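Local coordinates for DUF1902 domain-containing protein (Thermus thermophilus, PDB 1WV8) that is of unknown function, belongs to the DUF1902 family and packs one helix against a mixed beta-sheet, at residues A[39-42]-A[43-47]. Sequence-based numbering, arbitrary orientation.
Sequences AKLA and VMVPE
Val45 closes one turn of helix beside Leu41 on the buried flank: its N donates to Leu41 O at 2.9 Å, and its CG2 lies 3.3 Å from Leu41 O. With CG1 anti to the backbone N (chi1 171°), CG2 is turned back along the helix, where it meets Leu41 CB at 4.3 Å. Both side chains pack on Leu62 of strand 61-69, while Leu41 also reaches Val6 and Val45 reaches Leu4, both on strand 3-11. This i to i+4 pair thus belongs to the apolar face that seats helix 34-51 on the mixed sheet. At the next position the helix is kinked: Pro46 has no N-H for Ala42 O, and its ring carbons CG and CD crowd that oxygen instead, each at 3.2 Å, without a hydrogen bond. Ala42 and Pro46 pack against Arg68 and Phe72 of the second subunit, respectively. Lys40 O accepts a nearly straight bond from Met44 N (3.1 Å, 171°) and a more bent one from Val43 N (136°). Side chains are looser on the outer side, where Val43 CG2 only grazes Ala39 O at 3.8 Å. The extended Lys40 chain leads away from 43-47, carrying NZ to a hydrogen bond with Glu30 O.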
ATOM      1  N   ALA A  39       5.311  10.423   2.047  1.00 42.85           N
ATOM      2  CA  ALA A  39       5.980  11.703   1.881  1.00 46.51           C
ATOM      3  C   ALA A  39       7.494  11.494   1.897  1.00 51.39           C
ATOM      4  O   ALA A  39       8.195  11.871   0.949  1.00 50.35           O
ATOM      5  CB  ALA A  39       5.563  12.653   2.998  1.00 36.18           C
ATOM      6  N   LYS A  40       8.000  10.875   2.963  1.00 47.94           N
ATOM      7  CA  LYS A  40       9.437  10.640   3.073  1.00 43.36           C
ATOM      8  C   LYS A  40       9.986   9.866   1.871  1.00 43.47           C
ATOM      9  O   LYS A  40      11.036  10.217   1.333  1.00 41.02           O
ATOM     10  CB  LYS A  40       9.751   9.904   4.376  1.00 46.51           C
ATOM     11  CG  LYS A  40       9.350  10.679   5.620  1.00 58.23           C
ATOM     12  CD  LYS A  40       9.817  10.001   6.898  1.00 63.23           C
ATOM     13  CE  LYS A  40       9.544  10.887   8.111  1.00 70.86           C
ATOM     14  NZ  LYS A  40      10.081  10.320   9.381  1.00 63.61           N
ATOM     15  N   LEU A  41       9.270   8.831   1.440  1.00 31.95           N
ATOM     16  CA  LEU A  41       9.706   8.018   0.307  1.00 36.73           C
ATOM     17  C   LEU A  41       9.848   8.814  -0.992  1.00 45.81           C
ATOM     18  O   LEU A  41      10.791   8.610  -1.757  1.00 44.40           O
ATOM     19  CB  LEU A  41       8.731   6.852   0.098  1.00 37.31           C
ATOM     20  CG  LEU A  41       9.025   5.532   0.830  1.00 46.70           C
ATOM     21  CD1 LEU A  41       9.654   5.818   2.160  1.00 38.36           C
ATOM     22  CD2 LEU A  41       7.739   4.724   1.009  1.00 27.82           C
ATOM     23  N   ALA A  42       8.904   9.716  -1.230  1.00 44.39           N
ATOM     24  CA  ALA A  42       8.899  10.539  -2.433  1.00 53.21           C
ATOM     25  C   ALA A  42      10.210  11.288  -2.602  1.00 52.02           C
ATOM     26  O   ALA A  42      10.668  11.515  -3.720  1.00 57.49           O
ATOM     27  CB  ALA A  42       7.745  11.525  -2.378  1.00 36.67           C
ATOM     28  N   VAL A  43      10.813  11.660  -1.481  1.00 54.87           N
ATOM     29  CA  VAL A  43      12.071  12.389  -1.494  1.00 55.45           C
ATOM     30  C   VAL A  43      13.277  11.455  -1.578  1.00 57.84           C
ATOM     31  O   VAL A  43      14.092  11.555  -2.495  1.00 57.66           O
ATOM     32  CB  VAL A  43      12.215  13.251  -0.228  1.00 49.09           C
ATOM     33  CG1 VAL A  43      13.495  14.043  -0.293  1.00 57.09           C
ATOM     34  CG2 VAL A  43      11.021  14.181  -0.086  1.00 51.39           C
HETATM   35  N   MSE A  44      13.377  10.540  -0.620  1.00 53.26           N
HETATM   36  CA  MSE A  44      14.491   9.601  -0.556  1.00 50.06           C
HETATM   37  C   MSE A  44      14.712   8.644  -1.720  1.00 49.36           C
HETATM   38  O   MSE A  44      15.847   8.455  -2.153  1.00 55.67           O
HETATM   39  CB  MSE A  44      14.388   8.769   0.713  1.00 59.24           C
HETATM   40  CG  MSE A  44      14.691   9.518   1.981  1.00 71.83           C
HETATM   41 SE   MSE A  44      14.727   8.248   3.421  1.00102.56          SE
HETATM   42  CE  MSE A  44      16.126   7.075   2.755  1.00 55.36           C
ATOM     43  N   VAL A  45      13.645   8.021  -2.210  1.00 43.73           N
ATOM     44  CA  VAL A  45      13.770   7.054  -3.299  1.00 45.68           C
ATOM     45  C   VAL A  45      14.476   7.561  -4.560  1.00 52.44           C
ATOM     46  O   VAL A  45      15.327   6.871  -5.114  1.00 53.07           O
ATOM     47  CB  VAL A  45      12.389   6.469  -3.683  1.00 46.19           C
ATOM     48  CG1 VAL A  45      12.504   5.635  -4.952  1.00 33.03           C
ATOM     49  CG2 VAL A  45      11.872   5.594  -2.544  1.00 42.42           C
ATOM     50  N   PRO A  46      14.136   8.771  -5.034  1.00 59.58           N
ATOM     51  CA  PRO A  46      14.831   9.231  -6.242  1.00 65.28           C
ATOM     52  C   PRO A  46      16.324   9.301  -5.940  1.00 65.02           C
ATOM     53  O   PRO A  46      17.151   8.722  -6.660  1.00 54.00           O
ATOM     54  CB  PRO A  46      14.218  10.609  -6.493  1.00 63.63           C
ATOM     55  CG  PRO A  46      12.834  10.474  -5.904  1.00 67.00           C
ATOM     56  CD  PRO A  46      13.119   9.746  -4.610  1.00 56.99           C
ATOM     57  N   GLU A  47      16.641  10.000  -4.852  1.00 62.45           N
ATOM     58  CA  GLU A  47      18.015  10.177  -4.388  1.00 67.51           C
ATOM     59  C   GLU A  47      18.789   8.865  -4.360  1.00 69.96           C
ATOM     60  O   GLU A  47      19.893   8.781  -4.895  1.00 72.40           O
ATOM     61  CB  GLU A  47      18.028  10.783  -2.983  1.00 62.16           C
ATOM     62  CG  GLU A  47      17.214  12.052  -2.831  1.00 79.08           C
ATOM     63  CD  GLU A  47      17.256  12.604  -1.413  1.00 84.50           C
ATOM     64  OE1 GLU A  47      17.050  11.817  -0.462  1.00 90.91           O
ATOM     65  OE2 GLU A  47      17.486  13.821  -1.245  1.00 86.45           O
TER